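Local coordinates for protein beta-lactamase (Francisella tularensis subsp. tularensis, PDB 3P09) that probably hydrolyses the ring of beta-lactam antibiotics to give substituted beta-amino acids, as a member of the class A beta-lactamase family linked to antibiotic resistance, at residues Y35-T46 with Q251-P262. Sequence-based numbering, arbitrary orientation.
Sequences YDGKIGIYTLNT and QPIALGILYTNP. With SO4 (sulfate ion), chain D; SO4 (sulfate ion), chain G.
Strands 38-44 and 253-260 are antiparallel neighbours in the five-stranded sheet of the class A beta-lactamase fold. The axes of these two segments approach to 4.6 Å, and their directions differ by 172°. Four hydrogen-bonded pairs, Lys38-Thr260, Gly40-Leu258, Tyr42-Gly256 and Leu44-Ala254, each form two backbone bonds. Lys38 N to Thr260 O, at 2.7 Å, is among the shorter ones.

The non-hydrogen-bonded pairs place Ile39, Ile41, Thr43, Leu255, Ile257 and Tyr259 on one face. Ile257 lies alongside both Ile39 and Ile41, with all three pointing the same way. Ile257 CG2 meets Ile39 CD1 at 3.8 Å and Ile41 CD1 at 3.4 Å, the second a close fit for two methyl groups. Farther along, Thr43 CG2 touches Leu255 CD1 at 3.6 Å. Thr43 OG1 turns instead to the backbone N of Ile52.

Tyr259 extends toward the start of strand 38-44. CG stands anti to the backbone N (chi1 172°), which carries the ring past the carbonyl of Lys38. Tyr259 OH donates a 2.6 Å hydrogen bond to Asp36 O, approaching from above the carbonyl plane. Asp36 O itself lies in the plane of the ring, at its edge. This bond ties the turn after helix 24-35 to the central strand.

At the other end, Thr46 OG1 donates to Gln251 OE1 at 2.8 Å, from above the plane of the Gln251 amide; Thr46 is poorly ordered. Helix 271-289 packs on the face of Ile257 and Tyr259, through Ile274 and Ile273. Helix 178-190 meets Leu44 and Ala254 on the other face. Helices on both sides of one antiparallel sheet are characteristic of the alpha/beta domain of serine beta-lactamases.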
loop_
_atom_site.group_PDB
_atom_site.type_symbol
_atom_site.label_atom_id
_atom_site.label_comp_id
_atom_site.label_asym_id
_atom_site.label_seq_id
_atom_site.Cartn_x
_atom_site.Cartn_y
_atom_site.Cartn_z
ATOM N N TYR A 35 -17.994 -8.145 12.185
ATOM C CA TYR A 35 -17.893 -6.743 11.768
ATOM C C TYR A 35 -18.641 -6.362 10.480
ATOM O O TYR A 35 -18.629 -5.193 10.077
ATOM C CB TYR A 35 -16.424 -6.358 11.615
ATOM C CG TYR A 35 -15.675 -6.264 12.908
ATOM C CD1 TYR A 35 -15.998 -5.302 13.853
ATOM C CD2 TYR A 35 -14.623 -7.126 13.183
ATOM C CE1 TYR A 35 -15.293 -5.206 15.045
ATOM C CE2 TYR A 35 -13.923 -7.043 14.365
ATOM C CZ TYR A 35 -14.256 -6.087 15.293
ATOM O OH TYR A 35 -13.534 -6.014 16.466
ATOM N N ASP A 36 -19.288 -7.344 9.862
ATOM C CA ASP A 36 -19.865 -7.204 8.525
ATOM C C ASP A 36 -18.769 -6.982 7.484
ATOM O O ASP A 36 -17.599 -6.766 7.824
ATOM C CB ASP A 36 -20.879 -6.054 8.444
ATOM C CG ASP A 36 -22.021 -6.191 9.444
ATOM O OD1 ASP A 36 -22.442 -7.330 9.749
ATOM O OD2 ASP A 36 -22.506 -5.138 9.913
ATOM N N GLY A 37 -19.159 -7.029 6.213
ATOM C CA GLY A 37 -18.234 -6.799 5.118
ATOM C C GLY A 37 -17.325 -7.974 4.814
ATOM O O GLY A 37 -17.609 -9.121 5.186
ATOM N N LYS A 38 -16.228 -7.684 4.118
ATOM C CA LYS A 38 -15.341 -8.723 3.611
ATOM C C LYS A 38 -13.904 -8.408 3.989
ATOM O O LYS A 38 -13.469 -7.257 3.901
ATOM C CB LYS A 38 -15.459 -8.812 2.089
ATOM C CG LYS A 38 -16.800 -9.352 1.608
ATOM C CD LYS A 38 -16.724 -10.841 1.328
ATOM C CE LYS A 38 -18.111 -11.435 1.181
ATOM N NZ LYS A 38 -18.075 -12.923 1.242
ATOM N N ILE A 39 -13.170 -9.429 4.416
ATOM C CA ILE A 39 -11.753 -9.256 4.673
ATOM C C ILE A 39 -10.967 -10.102 3.671
ATOM O O ILE A 39 -11.373 -11.212 3.331
ATOM C CB ILE A 39 -11.390 -9.646 6.109
ATOM C CG1 ILE A 39 -9.964 -9.194 6.436
ATOM C CG2 ILE A 39 -11.536 -11.148 6.298
ATOM C CD1 ILE A 39 -9.866 -8.277 7.610
ATOM N N GLY A 40 -9.862 -9.559 3.173
ATOM C CA GLY A 40 -9.064 -10.248 2.174
ATOM C C GLY A 40 -7.636 -10.319 2.669
ATOM O O GLY A 40 -7.099 -9.327 3.160
ATOM N N ILE A 41 -7.029 -11.493 2.539
ATOM C CA ILE A 41 -5.736 -11.786 3.139
ATOM C C ILE A 41 -4.852 -12.527 2.134
ATOM O O ILE A 41 -5.302 -13.466 1.474
ATOM C CB ILE A 41 -5.896 -12.743 4.362
ATOM C CG1 ILE A 41 -6.855 -12.179 5.421
ATOM C CG2 ILE A 41 -4.537 -13.100 4.957
ATOM C CD1 ILE A 41 -6.519 -10.816 5.905
ATOM N N TYR A 42 -3.598 -12.118 2.010
ATOM C CA TYR A 42 -2.652 -12.924 1.258
ATOM C C TYR A 42 -1.272 -12.801 1.863
ATOM O O TYR A 42 -0.851 -11.704 2.237
ATOM C CB TYR A 42 -2.619 -12.510 -0.213
ATOM C CG TYR A 42 -2.000 -13.566 -1.119
ATOM C CD1 TYR A 42 -0.719 -13.413 -1.622
ATOM C CD2 TYR A 42 -2.707 -14.716 -1.465
ATOM C CE1 TYR A 42 -0.160 -14.364 -2.445
ATOM C CE2 TYR A 42 -2.150 -15.674 -2.287
ATOM C CZ TYR A 42 -0.874 -15.492 -2.769
ATOM O OH TYR A 42 -0.301 -16.433 -3.587
ATOM N N THR A 43 -0.568 -13.923 1.975
ATOM C CA THR A 43 0.829 -13.876 2.409
ATOM C C THR A 43 1.711 -14.473 1.332
ATOM O O THR A 43 1.285 -15.366 0.594
ATOM C CB THR A 43 1.068 -14.696 3.661
ATOM O OG1 THR A 43 0.851 -16.079 3.351
ATOM C CG2 THR A 43 0.135 -14.269 4.756
ATOM N N LEU A 44 2.946 -13.999 1.244
ATOM C CA LEU A 44 3.850 -14.495 0.225
ATOM C C LEU A 44 5.190 -14.787 0.865
ATOM O O LEU A 44 5.793 -13.901 1.467
ATOM C CB LEU A 44 4.026 -13.459 -0.876
ATOM C CG LEU A 44 3.677 -13.865 -2.297
ATOM C CD1 LEU A 44 4.351 -12.903 -3.240
ATOM C CD2 LEU A 44 4.126 -15.276 -2.571
ATOM N N ASN A 45 5.641 -16.030 0.730
ATOM C CA ASN A 45 6.938 -16.465 1.237
ATOM C C ASN A 45 8.014 -16.478 0.157
ATOM O O ASN A 45 7.727 -16.378 -1.036
ATOM C CB ASN A 45 6.829 -17.854 1.872
ATOM C CG ASN A 45 6.716 -17.799 3.383
ATOM O OD1 ASN A 45 5.617 -17.792 3.941
ATOM N ND2 ASN A 45 7.861 -17.757 4.054
ATOM N N THR A 46 9.258 -16.627 0.586
ATOM C CA THR A 46 10.390 -16.532 -0.322
ATOM C C THR A 46 10.548 -17.773 -1.206
ATOM O O THR A 46 10.871 -18.856 -0.727
ATOM C CB THR A 46 11.688 -16.255 0.458
ATOM O OG1 THR A 46 11.885 -17.286 1.434
ATOM C CG2 THR A 46 11.601 -14.892 1.168
ATOM N N GLN A 251 13.229 -15.635 6.724
ATOM C CA GLN A 251 13.284 -14.799 5.536
ATOM C C GLN A 251 12.065 -13.900 5.502
ATOM O O GLN A 251 11.064 -14.200 6.137
ATOM C CB GLN A 251 13.376 -15.653 4.283
ATOM C CG GLN A 251 14.751 -16.287 4.120
ATOM C CD GLN A 251 14.881 -17.041 2.823
ATOM O OE1 GLN A 251 14.551 -16.522 1.760
ATOM N NE2 GLN A 251 15.358 -18.282 2.902
ATOM N N PRO A 252 12.154 -12.779 4.776
ATOM C CA PRO A 252 11.006 -11.869 4.802
ATOM C C PRO A 252 9.764 -12.436 4.127
ATOM O O PRO A 252 9.846 -13.301 3.251
ATOM C CB PRO A 252 11.516 -10.627 4.061
ATOM C CG PRO A 252 12.688 -11.090 3.267
ATOM C CD PRO A 252 13.302 -12.220 4.037
ATOM N N ILE A 253 8.605 -11.943 4.559
ATOM C CA ILE A 253 7.340 -12.325 3.947
ATOM C C ILE A 253 6.566 -11.067 3.598
ATOM O O ILE A 253 6.877 -9.980 4.089
ATOM C CB ILE A 253 6.501 -13.220 4.879
ATOM C CG1 ILE A 253 6.301 -12.549 6.240
ATOM C CG2 ILE A 253 7.208 -14.546 5.113
ATOM C CD1 ILE A 253 5.041 -12.967 6.918
ATOM N N ALA A 254 5.585 -11.190 2.717
ATOM C CA ALA A 254 4.707 -10.049 2.456
ATOM C C ALA A 254 3.331 -10.421 2.960
ATOM O O ALA A 254 2.948 -11.595 2.936
ATOM C CB ALA A 254 4.669 -9.719 0.982
ATOM N N LEU A 255 2.583 -9.431 3.424
ATOM C CA LEU A 255 1.254 -9.700 3.938
ATOM C C LEU A 255 0.353 -8.544 3.559
ATOM O O LEU A 255 0.646 -7.400 3.888
ATOM C CB LEU A 255 1.298 -9.850 5.461
ATOM C CG LEU A 255 -0.038 -9.829 6.195
ATOM C CD1 LEU A 255 -0.953 -10.977 5.739
ATOM C CD2 LEU A 255 0.206 -9.886 7.694
ATOM N N GLY A 256 -0.724 -8.848 2.846
ATOM C CA GLY A 256 -1.735 -7.850 2.515
ATOM C C GLY A 256 -3.025 -8.191 3.235
ATOM O O GLY A 256 -3.453 -9.346 3.210
ATOM N N ILE A 257 -3.625 -7.204 3.901
ATOM C CA ILE A 257 -4.937 -7.364 4.527
ATOM C C ILE A 257 -5.821 -6.204 4.084
ATOM O O ILE A 257 -5.498 -5.040 4.347
ATOM C CB ILE A 257 -4.838 -7.369 6.068
ATOM C CG1 ILE A 257 -3.879 -8.462 6.548
ATOM C CG2 ILE A 257 -6.214 -7.543 6.678
ATOM C CD1 ILE A 257 -3.659 -8.471 8.056
ATOM N N LEU A 258 -6.906 -6.515 3.371
ATOM C CA LEU A 258 -7.799 -5.486 2.846
ATOM C C LEU A 258 -9.175 -5.724 3.447
ATOM O O LEU A 258 -9.591 -6.873 3.639
ATOM C CB LEU A 258 -7.875 -5.548 1.319
ATOM C CG LEU A 258 -6.519 -5.737 0.603
ATOM C CD1 LEU A 258 -6.721 -5.813 -0.906
ATOM C CD2 LEU A 258 -5.525 -4.640 0.927
ATOM N N TYR A 259 -9.879 -4.650 3.765
ATOM C CA TYR A 259 -11.190 -4.798 4.384
ATOM C C TYR A 259 -12.136 -3.798 3.753
ATOM O O TYR A 259 -11.763 -2.647 3.547
ATOM C CB TYR A 259 -11.127 -4.593 5.911
ATOM C CG TYR A 259 -12.501 -4.554 6.523
ATOM C CD1 TYR A 259 -13.252 -5.712 6.640
ATOM C CD2 TYR A 259 -13.070 -3.353 6.953
ATOM C CE1 TYR A 259 -14.539 -5.682 7.166
ATOM C CE2 TYR A 259 -14.356 -3.319 7.492
ATOM C CZ TYR A 259 -15.084 -4.490 7.592
ATOM O OH TYR A 259 -16.364 -4.484 8.116
ATOM N N THR A 260 -13.348 -4.238 3.432
ATOM C CA THR A 260 -14.361 -3.318 2.936
ATOM C C THR A 260 -15.752 -3.846 3.254
ATOM O O THR A 260 -15.955 -5.057 3.407
ATOM C CB THR A 260 -14.207 -3.063 1.407
ATOM O OG1 THR A 260 -14.999 -1.937 1.015
ATOM C CG2 THR A 260 -14.618 -4.278 0.605
ATOM N N ASN A 261 -16.702 -2.930 3.390
ATOM C CA ASN A 261 -18.111 -3.297 3.531
ATOM C C ASN A 261 -18.824 -2.732 2.320
ATOM O O ASN A 261 -19.201 -1.565 2.306
ATOM C CB ASN A 261 -18.691 -2.720 4.838
ATOM C CG ASN A 261 -20.159 -3.077 5.051
ATOM O OD1 ASN A 261 -20.829 -3.606 4.157
ATOM N ND2 ASN A 261 -20.673 -2.761 6.245
ATOM N N PRO A 262 -18.992 -3.558 1.282
ATOM C CA PRO A 262 -19.561 -3.051 0.038
ATOM C C PRO A 262 -21.040 -2.710 0.191
ATOM O O PRO A 262 -21.607 -2.115 -0.726
ATOM C CB PRO A 262 -19.384 -4.224 -0.921
ATOM C CG PRO A 262 -19.443 -5.423 -0.041
ATOM C CD PRO A 262 -18.846 -5.025 1.272
HETATM S S SO4 D . -1.902 -19.463 -4.160
HETATM O O1 SO4 D . -1.402 -19.767 -2.822
HETATM O O2 SO4 D . -3.189 -20.123 -4.365
HETATM O O3 SO4 D . -2.079 -18.025 -4.318
HETATM O O4 SO4 D . -0.948 -19.946 -5.155
HETATM S S SO4 G . -20.049 -16.123 0.425
HETATM O O1 SO4 G . -19.737 -15.613 1.761
HETATM O O2 SO4 G . -21.354 -16.782 0.443
HETATM O O3 SO4 G . -20.083 -15.012 -0.522
HETATM O O4 SO4 G . -19.031 -17.090 0.019
HETATM O O HOH W 1 9.520 -16.570 5.985
#